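Local coordinates for protein glutaconate CoA-transferase subunit A (Acidaminococcus fermentans, PDB 1POI) that catalyses the transfer of coenzyme A from acetyl-CoA to (R)-2-hydroxyglutarate and related acids such as glutaconate, a step in glutamate degradation, at residues Y206-C211 with V234-L239; A175-Q180 with V198-A203; T74-V79 with P258-Y263; D28-A33 with G54-M59. All coordinates share one frame; numbering follows the deposited sequence.

Contact 1 (Y206-C211 with V234-L239); sequences YTIVTC and VDAVVL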
loop_
_atom_site.group_PDB
_atom_site.type_symbol
_atom_site.label_atom_id
_atom_site.label_comp_id
_atom_site.label_asym_id
_atom_site.label_seq_id
_atom_site.Cartn_x
_atom_site.Cartn_y
_atom_site.Cartn_z
ATOM N N TYR A 206 -27.410 20.074 -4.238
ATOM C CA TYR A 206 -27.419 18.742 -4.850
ATOM C C TYR A 206 -26.025 18.452 -5.400
ATOM O O TYR A 206 -25.405 19.350 -5.993
ATOM C CB TYR A 206 -28.423 18.675 -6.003
ATOM C CG TYR A 206 -29.852 18.782 -5.557
ATOM C CD1 TYR A 206 -30.486 17.704 -4.943
ATOM C CD2 TYR A 206 -30.557 19.986 -5.690
ATOM C CE1 TYR A 206 -31.782 17.820 -4.462
ATOM C CE2 TYR A 206 -31.852 20.115 -5.218
ATOM C CZ TYR A 206 -32.461 19.032 -4.598
ATOM O OH TYR A 206 -33.734 19.162 -4.075
ATOM N N THR A 207 -25.524 17.230 -5.202
ATOM C CA THR A 207 -24.199 16.865 -5.717
ATOM C C THR A 207 -24.200 15.594 -6.545
ATOM O O THR A 207 -24.719 14.552 -6.107
ATOM C CB THR A 207 -23.137 16.700 -4.601
ATOM O OG1 THR A 207 -22.884 17.967 -3.988
ATOM C CG2 THR A 207 -21.816 16.200 -5.194
ATOM N N ILE A 208 -23.637 15.685 -7.745
ATOM C CA ILE A 208 -23.542 14.512 -8.619
ATOM C C ILE A 208 -22.066 14.133 -8.769
ATOM O O ILE A 208 -21.208 14.998 -9.084
ATOM C CB ILE A 208 -24.166 14.751 -10.021
ATOM C CG1 ILE A 208 -25.624 15.220 -9.874
ATOM C CG2 ILE A 208 -24.151 13.434 -10.832
ATOM C CD1 ILE A 208 -26.154 15.960 -11.062
ATOM N N VAL A 209 -21.771 12.863 -8.509
ATOM C CA VAL A 209 -20.404 12.380 -8.607
ATOM C C VAL A 209 -20.222 11.310 -9.702
ATOM O O VAL A 209 -20.833 10.233 -9.647
ATOM C CB VAL A 209 -19.906 11.833 -7.214
ATOM C CG1 VAL A 209 -20.732 10.623 -6.796
ATOM C CG2 VAL A 209 -18.426 11.442 -7.260
ATOM N N THR A 210 -19.476 11.633 -10.756
ATOM C CA THR A 210 -19.208 10.608 -11.783
ATOM C C THR A 210 -17.887 9.973 -11.327
ATOM O O THR A 210 -16.957 10.700 -10.918
ATOM C CB THR A 210 -19.057 11.171 -13.204
ATOM O OG1 THR A 210 -18.173 12.291 -13.185
ATOM C CG2 THR A 210 -20.400 11.584 -13.775
ATOM N N CYS A 211 -17.813 8.643 -11.348
ATOM C CA CYS A 211 -16.621 7.953 -10.903
ATOM C C CYS A 211 -16.139 6.822 -11.840
ATOM O O CYS A 211 -16.925 6.187 -12.530
ATOM C CB CYS A 211 -16.901 7.405 -9.528
ATOM S SG CYS A 211 -18.068 6.094 -9.584
ATOM N N VAL A 234 -23.455 13.596 -0.912
ATOM C CA VAL A 234 -23.591 13.104 -2.270
ATOM C C VAL A 234 -24.962 12.503 -2.596
ATOM O O VAL A 234 -25.425 11.583 -1.908
ATOM C CB VAL A 234 -22.477 12.052 -2.510
ATOM C CG1 VAL A 234 -22.699 11.282 -3.797
ATOM C CG2 VAL A 234 -21.119 12.734 -2.488
ATOM N N ASP A 235 -25.574 12.967 -3.692
ATOM C CA ASP A 235 -26.900 12.482 -4.117
ATOM C C ASP A 235 -26.941 11.450 -5.226
ATOM O O ASP A 235 -27.724 10.504 -5.149
ATOM C CB ASP A 235 -27.766 13.654 -4.511
ATOM C CG ASP A 235 -27.949 14.579 -3.398
ATOM O OD1 ASP A 235 -28.711 14.187 -2.486
ATOM O OD2 ASP A 235 -27.288 15.651 -3.405
ATOM N N ALA A 236 -26.167 11.682 -6.286
ATOM C CA ALA A 236 -26.101 10.747 -7.429
ATOM C C ALA A 236 -24.683 10.235 -7.723
ATOM O O ALA A 236 -23.758 11.036 -7.923
ATOM C CB ALA A 236 -26.667 11.405 -8.694
ATOM N N VAL A 237 -24.523 8.912 -7.716
ATOM C CA VAL A 237 -23.251 8.248 -8.027
ATOM C C VAL A 237 -23.428 7.578 -9.381
ATOM O O VAL A 237 -24.323 6.749 -9.552
ATOM C CB VAL A 237 -22.862 7.151 -6.998
ATOM C CG1 VAL A 237 -21.690 6.361 -7.522
ATOM C CG2 VAL A 237 -22.458 7.764 -5.684
ATOM N N VAL A 238 -22.581 7.942 -10.338
ATOM C CA VAL A 238 -22.656 7.380 -11.691
ATOM C C VAL A 238 -21.327 6.757 -12.163
ATOM O O VAL A 238 -20.283 7.415 -12.158
ATOM C CB VAL A 238 -23.064 8.482 -12.726
ATOM C CG1 VAL A 238 -23.301 7.865 -14.081
ATOM C CG2 VAL A 238 -24.291 9.249 -12.255
ATOM N N LEU A 239 -21.365 5.500 -12.590
ATOM C CA LEU A 239 -20.151 4.825 -13.080
ATOM C C LEU A 239 -19.828 5.335 -14.481
ATOM O O LEU A 239 -20.594 5.122 -15.398
ATOM C CB LEU A 239 -20.356 3.305 -13.114
ATOM C CG LEU A 239 -19.127 2.421 -13.386
ATOM C CD1 LEU A 239 -17.932 2.877 -12.569
ATOM C CD2 LEU A 239 -19.428 0.951 -13.073
#

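Contact 2 (A175-Q180 with V198-A203); sequences AIIHAQ and VDIAEA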
loop_
_atom_site.group_PDB
_atom_site.type_symbol
_atom_site.label_atom_id
_atom_site.label_comp_id
_atom_site.label_asym_id
_atom_site.label_seq_id
_atom_site.Cartn_x
_atom_site.Cartn_y
_atom_site.Cartn_z
ATOM N N ALA A 175 -23.536 20.576 -7.923
ATOM C CA ALA A 175 -22.093 20.465 -8.025
ATOM C C ALA A 175 -21.841 19.159 -8.766
ATOM O O ALA A 175 -22.468 18.122 -8.441
ATOM C CB ALA A 175 -21.483 20.408 -6.678
ATOM N N ILE A 176 -21.009 19.214 -9.811
ATOM C CA ILE A 176 -20.684 18.005 -10.577
ATOM C C ILE A 176 -19.178 17.820 -10.566
ATOM O O ILE A 176 -18.437 18.728 -10.977
ATOM C CB ILE A 176 -21.216 18.074 -12.026
ATOM C CG1 ILE A 176 -22.753 18.221 -11.999
ATOM C CG2 ILE A 176 -20.840 16.801 -12.777
ATOM C CD1 ILE A 176 -23.367 18.795 -13.244
ATOM N N ILE A 177 -18.733 16.687 -10.012
ATOM C CA ILE A 177 -17.304 16.357 -9.919
ATOM C C ILE A 177 -16.972 14.907 -10.366
ATOM O O ILE A 177 -17.813 13.992 -10.275
ATOM C CB ILE A 177 -16.740 16.593 -8.467
ATOM C CG1 ILE A 177 -17.236 15.516 -7.508
ATOM C CG2 ILE A 177 -17.099 17.977 -7.952
ATOM C CD1 ILE A 177 -16.855 15.802 -6.074
ATOM N N HIS A 178 -15.746 14.697 -10.841
ATOM C CA HIS A 178 -15.343 13.369 -11.287
ATOM C C HIS A 178 -14.269 12.766 -10.371
ATOM O O HIS A 178 -13.229 13.371 -10.146
ATOM C CB HIS A 178 -14.828 13.428 -12.727
ATOM C CG HIS A 178 -14.576 12.080 -13.310
ATOM N ND1 HIS A 178 -15.598 11.217 -13.628
ATOM C CD2 HIS A 178 -13.432 11.384 -13.476
ATOM C CE1 HIS A 178 -15.097 10.038 -13.948
ATOM N NE2 HIS A 178 -13.783 10.115 -13.863
ATOM N N ALA A 179 -14.489 11.560 -9.878
ATOM C CA ALA A 179 -13.527 10.961 -8.976
ATOM C C ALA A 179 -13.156 9.545 -9.396
ATOM O O ALA A 179 -13.857 8.934 -10.210
ATOM C CB ALA A 179 -14.104 10.958 -7.592
ATOM N N GLN A 180 -12.085 8.999 -8.813
ATOM C CA GLN A 180 -11.637 7.656 -9.170
ATOM C C GLN A 180 -12.444 6.529 -8.569
ATOM O O GLN A 180 -12.602 5.487 -9.200
ATOM C CB GLN A 180 -10.160 7.454 -8.873
ATOM C CG GLN A 180 -9.251 8.323 -9.708
ATOM C CD GLN A 180 -9.123 9.690 -9.120
ATOM O OE1 GLN A 180 -9.849 10.038 -8.196
ATOM N NE2 GLN A 180 -8.161 10.451 -9.582
ATOM N N VAL A 198 -14.063 19.291 -3.271
ATOM C CA VAL A 198 -14.692 18.985 -1.973
ATOM C C VAL A 198 -15.568 20.151 -1.455
ATOM O O VAL A 198 -16.646 19.941 -0.884
ATOM C CB VAL A 198 -13.628 18.548 -0.942
ATOM C CG1 VAL A 198 -14.271 18.174 0.383
ATOM C CG2 VAL A 198 -12.877 17.335 -1.467
ATOM N N ASP A 199 -15.108 21.375 -1.702
ATOM C CA ASP A 199 -15.825 22.582 -1.326
ATOM C C ASP A 199 -17.201 22.593 -2.008
ATOM O O ASP A 199 -18.227 22.657 -1.348
ATOM C CB ASP A 199 -15.066 23.823 -1.799
ATOM C CG ASP A 199 -13.958 24.256 -0.850
ATOM O OD1 ASP A 199 -13.862 23.769 0.307
ATOM O OD2 ASP A 199 -13.185 25.139 -1.273
ATOM N N ILE A 200 -17.221 22.536 -3.332
ATOM C CA ILE A 200 -18.481 22.559 -4.071
ATOM C C ILE A 200 -19.423 21.366 -3.821
ATOM O O ILE A 200 -20.611 21.448 -4.148
ATOM C CB ILE A 200 -18.254 22.805 -5.591
ATOM C CG1 ILE A 200 -17.555 21.609 -6.267
ATOM C CG2 ILE A 200 -17.388 24.010 -5.757
ATOM C CD1 ILE A 200 -17.404 21.725 -7.784
ATOM N N ALA A 201 -18.916 20.271 -3.249
ATOM C CA ALA A 201 -19.781 19.108 -2.931
ATOM C C ALA A 201 -20.333 19.276 -1.507
ATOM O O ALA A 201 -21.131 18.461 -1.047
ATOM C CB ALA A 201 -19.008 17.793 -3.014
ATOM N N GLU A 202 -19.771 20.232 -0.770
ATOM C CA GLU A 202 -20.215 20.524 0.570
ATOM C C GLU A 202 -21.223 21.669 0.452
ATOM O O GLU A 202 -22.278 21.641 1.098
ATOM C CB GLU A 202 -19.043 20.928 1.478
ATOM C CG GLU A 202 -19.486 21.321 2.888
ATOM C CD GLU A 202 -18.393 21.218 3.955
ATOM O OE1 GLU A 202 -17.297 21.790 3.771
ATOM O OE2 GLU A 202 -18.643 20.582 5.000
ATOM N N ALA A 203 -20.892 22.654 -0.384
ATOM C CA ALA A 203 -21.737 23.815 -0.618
ATOM C C ALA A 203 -23.019 23.499 -1.364
ATOM O O ALA A 203 -24.102 23.705 -0.836
ATOM C CB ALA A 203 -20.979 24.885 -1.352
#

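Contact 3 (T74-V79 with P258-Y263); sequences TANSGV and PFLKVY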
loop_
_atom_site.group_PDB
_atom_site.type_symbol
_atom_site.label_atom_id
_atom_site.label_comp_id
_atom_site.label_asym_id
_atom_site.label_seq_id
_atom_site.Cartn_x
_atom_site.Cartn_y
_atom_site.Cartn_z
ATOM N N THR A 74 -10.233 31.004 -18.517
ATOM C CA THR A 74 -10.845 29.986 -19.391
ATOM C C THR A 74 -9.951 29.601 -20.575
ATOM O O THR A 74 -9.889 30.318 -21.570
ATOM C CB THR A 74 -12.213 30.440 -19.956
ATOM O OG1 THR A 74 -12.906 31.198 -18.962
ATOM C CG2 THR A 74 -13.066 29.233 -20.312
ATOM N N ALA A 75 -9.332 28.425 -20.500
ATOM C CA ALA A 75 -8.430 27.949 -21.548
ATOM C C ALA A 75 -8.157 26.481 -21.391
ATOM O O ALA A 75 -8.017 25.995 -20.286
ATOM C CB ALA A 75 -7.110 28.678 -21.479
ATOM N N ASN A 76 -8.080 25.760 -22.501
ATOM C CA ASN A 76 -7.750 24.351 -22.432
ATOM C C ASN A 76 -6.204 24.415 -22.385
ATOM O O ASN A 76 -5.515 24.099 -23.358
ATOM C CB ASN A 76 -8.281 23.631 -23.666
ATOM C CG ASN A 76 -9.315 22.572 -23.321
ATOM O OD1 ASN A 76 -9.410 22.116 -22.181
ATOM N ND2 ASN A 76 -10.107 22.183 -24.298
ATOM N N SER A 77 -5.704 24.930 -21.260
ATOM C CA SER A 77 -4.288 25.157 -20.985
ATOM C C SER A 77 -3.326 24.217 -21.695
ATOM O O SER A 77 -3.387 22.999 -21.519
ATOM C CB SER A 77 -4.046 25.102 -19.476
ATOM O OG SER A 77 -5.075 25.756 -18.755
ATOM N N GLY A 78 -2.424 24.801 -22.481
ATOM C CA GLY A 78 -1.451 24.018 -23.223
ATOM C C GLY A 78 -1.871 23.883 -24.672
ATOM O O GLY A 78 -1.105 24.210 -25.570
ATOM N N VAL A 79 -3.094 23.401 -24.891
ATOM C CA VAL A 79 -3.652 23.244 -26.222
ATOM C C VAL A 79 -4.305 24.558 -26.696
ATOM O O VAL A 79 -3.870 25.150 -27.683
ATOM C CB VAL A 79 -4.639 22.096 -26.244
ATOM C CG1 VAL A 79 -5.197 21.922 -27.642
ATOM C CG2 VAL A 79 -3.939 20.821 -25.769
ATOM N N PRO A 258 -4.108 14.580 -28.842
ATOM C CA PRO A 258 -4.567 14.684 -30.234
ATOM C C PRO A 258 -6.002 15.251 -30.199
ATOM O O PRO A 258 -6.311 16.269 -30.837
ATOM C CB PRO A 258 -4.553 13.230 -30.698
ATOM C CG PRO A 258 -3.389 12.664 -29.959
ATOM C CD PRO A 258 -3.551 13.237 -28.571
ATOM N N PHE A 259 -6.850 14.624 -29.379
ATOM C CA PHE A 259 -8.237 15.045 -29.212
ATOM C C PHE A 259 -8.335 16.535 -28.843
ATOM O O PHE A 259 -9.020 17.292 -29.518
ATOM C CB PHE A 259 -8.901 14.198 -28.147
ATOM C CG PHE A 259 -10.380 14.334 -28.111
ATOM C CD1 PHE A 259 -10.975 15.522 -27.702
ATOM C CD2 PHE A 259 -11.194 13.261 -28.470
ATOM C CE1 PHE A 259 -12.366 15.641 -27.648
ATOM C CE2 PHE A 259 -12.590 13.368 -28.421
ATOM C CZ PHE A 259 -13.175 14.557 -28.010
ATOM N N LEU A 260 -7.623 16.965 -27.808
ATOM C CA LEU A 260 -7.680 18.360 -27.428
ATOM C C LEU A 260 -7.233 19.253 -28.559
ATOM O O LEU A 260 -7.569 20.431 -28.574
ATOM C CB LEU A 260 -6.815 18.665 -26.204
ATOM C CG LEU A 260 -7.114 18.109 -24.812
ATOM C CD1 LEU A 260 -6.023 18.597 -23.894
ATOM C CD2 LEU A 260 -8.474 18.527 -24.299
ATOM N N LYS A 261 -6.422 18.733 -29.469
ATOM C CA LYS A 261 -5.948 19.548 -30.593
ATOM C C LYS A 261 -7.041 19.692 -31.642
ATOM O O LYS A 261 -7.163 20.737 -32.279
ATOM C CB LYS A 261 -4.684 18.963 -31.224
ATOM C CG LYS A 261 -3.443 19.066 -30.359
ATOM C CD LYS A 261 -2.209 19.216 -31.228
ATOM C CE LYS A 261 -0.939 18.799 -30.489
ATOM N NZ LYS A 261 -0.833 17.313 -30.300
ATOM N N VAL A 262 -7.826 18.632 -31.813
ATOM C CA VAL A 262 -8.939 18.640 -32.754
ATOM C C VAL A 262 -9.862 19.751 -32.296
ATOM O O VAL A 262 -10.108 20.706 -33.034
ATOM C CB VAL A 262 -9.724 17.331 -32.703
ATOM C CG1 VAL A 262 -10.924 17.411 -33.590
ATOM C CG2 VAL A 262 -8.838 16.181 -33.119
ATOM N N TYR A 263 -10.295 19.655 -31.036
ATOM C CA TYR A 263 -11.174 20.644 -30.437
ATOM C C TYR A 263 -10.602 22.063 -30.582
ATOM O O TYR A 263 -11.348 22.998 -30.870
ATOM C CB TYR A 263 -11.444 20.308 -28.962
ATOM C CG TYR A 263 -12.476 21.216 -28.313
ATOM C CD1 TYR A 263 -13.834 20.935 -28.412
ATOM C CD2 TYR A 263 -12.092 22.408 -27.689
ATOM C CE1 TYR A 263 -14.790 21.825 -27.922
ATOM C CE2 TYR A 263 -13.036 23.305 -27.193
ATOM C CZ TYR A 263 -14.383 23.005 -27.315
ATOM O OH TYR A 263 -15.315 23.884 -26.831
#

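Contact 4 (D28-A33 with G54-M59); sequences DRKPYA and GGDWDM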
loop_
_atom_site.group_PDB
_atom_site.type_symbol
_atom_site.label_atom_id
_atom_site.label_comp_id
_atom_site.label_asym_id
_atom_site.label_seq_id
_atom_site.Cartn_x
_atom_site.Cartn_y
_atom_site.Cartn_z
ATOM N N ASP A 28 -7.215 18.930 -16.259
ATOM C CA ASP A 28 -7.034 17.907 -15.226
ATOM C C ASP A 28 -8.353 17.622 -14.485
ATOM O O ASP A 28 -8.953 18.526 -13.908
ATOM C CB ASP A 28 -5.916 18.327 -14.242
ATOM C CG ASP A 28 -5.499 17.196 -13.272
ATOM O OD1 ASP A 28 -6.175 16.135 -13.189
ATOM O OD2 ASP A 28 -4.468 17.367 -12.580
ATOM N N ARG A 29 -8.791 16.365 -14.525
ATOM C CA ARG A 29 -10.010 15.906 -13.854
ATOM C C ARG A 29 -11.315 16.720 -14.002
ATOM O O ARG A 29 -11.963 17.037 -13.009
ATOM C CB ARG A 29 -9.722 15.607 -12.376
ATOM C CG ARG A 29 -10.305 14.245 -11.891
ATOM C CD ARG A 29 -10.123 14.021 -10.388
ATOM N NE ARG A 29 -10.641 15.161 -9.636
ATOM C CZ ARG A 29 -9.866 16.048 -9.017
ATOM N NH1 ARG A 29 -8.558 15.897 -9.035
ATOM N NH2 ARG A 29 -10.360 17.183 -8.549
ATOM N N LYS A 30 -11.707 17.024 -15.238
ATOM C CA LYS A 30 -12.943 17.753 -15.541
ATOM C C LYS A 30 -14.117 16.753 -15.752
ATOM O O LYS A 30 -13.949 15.693 -16.362
ATOM C CB LYS A 30 -12.753 18.558 -16.824
ATOM C CG LYS A 30 -12.901 20.048 -16.674
ATOM C CD LYS A 30 -11.701 20.650 -16.036
ATOM C CE LYS A 30 -11.920 22.121 -15.834
ATOM N NZ LYS A 30 -13.111 22.330 -14.947
ATOM N N PRO A 31 -15.327 17.080 -15.283
ATOM C CA PRO A 31 -16.404 16.105 -15.501
ATOM C C PRO A 31 -17.015 16.155 -16.926
ATOM O O PRO A 31 -18.147 16.635 -17.125
ATOM C CB PRO A 31 -17.407 16.486 -14.417
ATOM C CG PRO A 31 -17.263 17.998 -14.393
ATOM C CD PRO A 31 -15.768 18.185 -14.410
ATOM N N TYR A 32 -16.297 15.597 -17.902
ATOM C CA TYR A 32 -16.753 15.590 -19.299
ATOM C C TYR A 32 -17.965 14.722 -19.642
ATOM O O TYR A 32 -18.885 15.207 -20.290
ATOM C CB TYR A 32 -15.598 15.277 -20.260
ATOM C CG TYR A 32 -14.801 16.507 -20.621
ATOM C CD1 TYR A 32 -15.281 17.405 -21.549
ATOM C CD2 TYR A 32 -13.601 16.799 -19.994
ATOM C CE1 TYR A 32 -14.604 18.560 -21.835
ATOM C CE2 TYR A 32 -12.922 17.957 -20.279
ATOM C CZ TYR A 32 -13.435 18.831 -21.199
ATOM O OH TYR A 32 -12.807 20.024 -21.457
ATOM N N ALA A 33 -17.998 13.462 -19.212
ATOM C CA ALA A 33 -19.156 12.619 -19.541
ATOM C C ALA A 33 -20.447 13.363 -19.218
ATOM O O ALA A 33 -21.334 13.478 -20.063
ATOM C CB ALA A 33 -19.112 11.307 -18.785
ATOM N N GLY A 54 -11.992 24.974 -18.505
ATOM C CA GLY A 54 -11.434 24.470 -19.739
ATOM C C GLY A 54 -12.446 24.283 -20.850
ATOM O O GLY A 54 -13.355 25.084 -21.027
ATOM N N GLY A 55 -12.336 23.171 -21.556
ATOM C CA GLY A 55 -13.243 22.930 -22.664
ATOM C C GLY A 55 -14.661 22.735 -22.210
ATOM O O GLY A 55 -15.596 22.915 -22.985
ATOM N N ASP A 56 -14.812 22.346 -20.949
ATOM C CA ASP A 56 -16.121 22.113 -20.345
ATOM C C ASP A 56 -17.015 23.380 -20.425
ATOM O O ASP A 56 -18.033 23.377 -21.114
ATOM C CB ASP A 56 -15.975 21.526 -18.911
ATOM C CG ASP A 56 -15.064 22.380 -17.957
ATOM O OD1 ASP A 56 -14.173 23.151 -18.392
ATOM O OD2 ASP A 56 -15.247 22.265 -16.721
ATOM N N TRP A 57 -16.593 24.488 -19.830
ATOM C CA TRP A 57 -17.401 25.686 -19.904
ATOM C C TRP A 57 -17.441 26.242 -21.313
ATOM O O TRP A 57 -18.359 26.982 -21.664
ATOM C CB TRP A 57 -16.927 26.746 -18.915
ATOM C CG TRP A 57 -17.421 26.462 -17.533
ATOM C CD1 TRP A 57 -16.756 25.787 -16.545
ATOM C CD2 TRP A 57 -18.729 26.747 -17.013
ATOM N NE1 TRP A 57 -17.571 25.622 -15.453
ATOM C CE2 TRP A 57 -18.788 26.203 -15.708
ATOM C CE3 TRP A 57 -19.858 27.408 -17.528
ATOM C CZ2 TRP A 57 -19.940 26.295 -14.901
ATOM C CZ3 TRP A 57 -20.994 27.498 -16.733
ATOM C CH2 TRP A 57 -21.026 26.945 -15.429
ATOM N N ASP A 58 -16.467 25.879 -22.139
ATOM C CA ASP A 58 -16.468 26.366 -23.511
ATOM C C ASP A 58 -17.606 25.720 -24.253
ATOM O O ASP A 58 -18.349 26.379 -24.970
ATOM C CB ASP A 58 -15.187 26.027 -24.235
ATOM C CG ASP A 58 -14.940 26.940 -25.404
ATOM O OD1 ASP A 58 -14.958 28.164 -25.177
ATOM O OD2 ASP A 58 -14.719 26.451 -26.540
ATOM N N MET A 59 -17.758 24.422 -24.076
ATOM C CA MET A 59 -18.821 23.735 -24.762
ATOM C C MET A 59 -20.196 24.276 -24.372
ATOM O O MET A 59 -21.013 24.557 -25.250
ATOM C CB MET A 59 -18.681 22.237 -24.565
ATOM C CG MET A 59 -17.413 21.698 -25.226
ATOM S SD MET A 59 -17.340 19.923 -25.088
ATOM C CE MET A 59 -18.407 19.438 -26.364
#

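Contact 1 (Y206-C211 with V234-L239)
Val209 pushes its CG1 methyl into a notch on segment 234-239, formed by Val237 of the strand and Val234 of the loop before it; CG1 reaches Val237 CG2 at 3.5 Å and Val234 CG1 at 3.6 Å. A chi1 of 64° sets the methyl between its own backbone N and carbonyl carbon, near both valines. Val209 and Val237 lie side by side and point the same way. Further along this face, Cys211 SG settles beside Val237 CG1, and the end of Leu239 comes nearer, CD1 lying 3.5 Å from Cys211 O. On the other face the relief is lower: Ile208 CG2 rests on Ala236 CB at 3.9 Å, the small alanine leaving the hollow that the isoleucine fills, and Tyr13 and Ala9 of helix 6-13 lie over the same face. The backbones run parallel in register, joined by bonds such as Val209 N to Ala236 O and Val238 N to Val209 O. At the start of the pairing Thr207 O takes two donors, Asp235 N and Ala236 N, both in its carbonyl plane. Asp235 extends its carboxylate toward strand 206-211, and OD2 receives Thr207 N at 3.0 Å on its anti lone pair, nearly straight at 164°. The same OD2 passes the Tyr206 ring obliquely, the carboxylate and ring planes 56° apart. Thr210 OG1 bonds His178 ND1, outside this contact. Such a pairing is typical of parallel alpha/beta sheets, and here it forms one margin of the sheet in the CoA-transferase domain.

Contact 2 (A175-Q180 with V198-A203)
Ile200 of helix 197-203 reaches onto strand 174-179, its CD1 lying 3.8 Å from Ile177 CG2 and its CG1 4.1 Å from Ala175 CB. The two isoleucines slide past one another in opposite directions, the end of Ile200 lying beside the CG2 branch of Ile177. In both, CG1 sits between the backbone N and the carbonyl carbon (chi1 68° in Ile200, 73° in Ile177). On the strand this leaves CG2 to take the contact with Ile200, while CD1 reaches on to Ala201 CB at 4.2 Å. Ala175 and Ile177 both direct their side chains at the helix. This dense part is entirely apolar and buried. Beyond it the pairing thins out quickly: the helix axis crosses the strand direction at 143°, and the two diverge toward the far end of the strand. Elsewhere the helix faces a chain of another protein in the assembly, and a basic side chain of that partner forms a salt bridge with Asp199 OD1. Strand 174-179 is flanked in the sheet by strands 19-22 and 206-211. Helix 102-114 touches Ile200 through Trp109, and strand 206-211, which follows helix 197-203 in the chain, meets Ala201 O through a weak hydrogen bond from Thr207 OG1; Ile176, on the reverse face of the sheet, packs against Ala34 and Ile38 of helix 32-40.

Contact 3 (T74-V79 with P258-Y263)
Asn76 is the first residue of the loop 74-79 to touch helix 257-266, directing its side chain at the helix from the centre of an inverse gamma turn. Its amide ND2 lies 3.9 Å from Tyr263 CD2 and 4.0 Å from Leu260 CD2. The nitrogen approaches the tyrosine ring obliquely, with the amide and ring planes 82° apart, and neither contact is a hydrogen bond. The other end of the amide is engaged elsewhere: OD1 accepts a weak hydrogen bond from Gly55 N. At Ser77 the side chain turns away from the helix, its OG bonded to Tyr73 OH, while a weak bond from Ser77 N to Ala75 O belongs to the gamma turn. Gly78 follows with a positive phi of 101°, leading to Val79, which directs its side chain at the helix and whose N bonds weakly back to Asn76 O. Val79 CG2 packs on Leu260 CD1 at 3.6 Å and equally on Leu260 CB, the two side chains crossing at about a right angle. With CG1 anti to its backbone N (chi1 -179°), the valine spreads its two methyls, CG2 on the Leu260 side chain and CG1 by the Leu260 carbonyl and on to Lys261 CA at 3.9 Å. Tyr263 is itself held from beyond the loop, since its OH bonds Asp58 OD2 and its ring meets Phe276 edge to face. Chemically the contact is packing, while Asn76 OD1 and Tyr263 OH find their bonds outside it, at Gly55 and Asp58.

Contact 4 (D28-A33 with G54-M59)
Tyr32 brings its hydroxyl end onto the start of helix 55-62, with OH 3.2 Å from Gly55 CA and CE1 3.9 Å from Asp56 N. Lacking a side chain, Gly55 lets the hydroxyl sit directly on the backbone of the first helical turn. Met59, one turn on, comes to the ring edge near its plane, SD lying 4.5 Å from Tyr32 CE1. Asp56 points across the gap to Lys30. Its CG is set between the backbone N and the carbonyl carbon (chi1 54°), which folds the carboxylate back over the helix start. There OD1 receives Gly54 N at 2.8 Å and, more weakly, Trp57 N, while OD2 is left for the lysine. Gly54 holds the N-cap position of helix 55-62 and Pro31 that of helix 32-40, so the contact joins the beginnings of two helices within the parallel alpha/beta domain of the CoA-transferase family. Lys30 bends at chi2 and chi4 and crosses Asp56 at about a right angle. Its NZ makes a salt bridge to Asp56 OD2 at 2.8 Å, on the syn side but 31° out of the carboxylate plane. The aliphatic part of the chain also leans on the carboxylate, Lys30 CG lying 3.2 Å from Asp56 OD2. A second bond, to Gly23 O, grips the buried ammonium, and the positive charge beside Asp56 would probably favour its ionised form. Asp56 also rests on Leu22 of strand 19-22 and on Val35 of helix 32-40.

In the fold
Contacts 1 and 2 share the parallel sheet: strands 174-179 and 206-211 are neighbours in it, and their centres lie about 9 Å apart. Together they build one margin of the sheet and a helix over it. Contact 4 lies about 14 Å from contact 2, centre to centre, touching it where Arg29 and Pro31 meet His178. Contacts 3 and 4, about 11 Å apart centre to centre, meet through the loop 74-79 and the start of helix 55-62. Along the chain contact 4 closes first, then contact 2, then contact 1; the last two are nested inside the loop closed by contact 3, which ties late helix 257-266 to an early loop, across the chain's centre from contact 1.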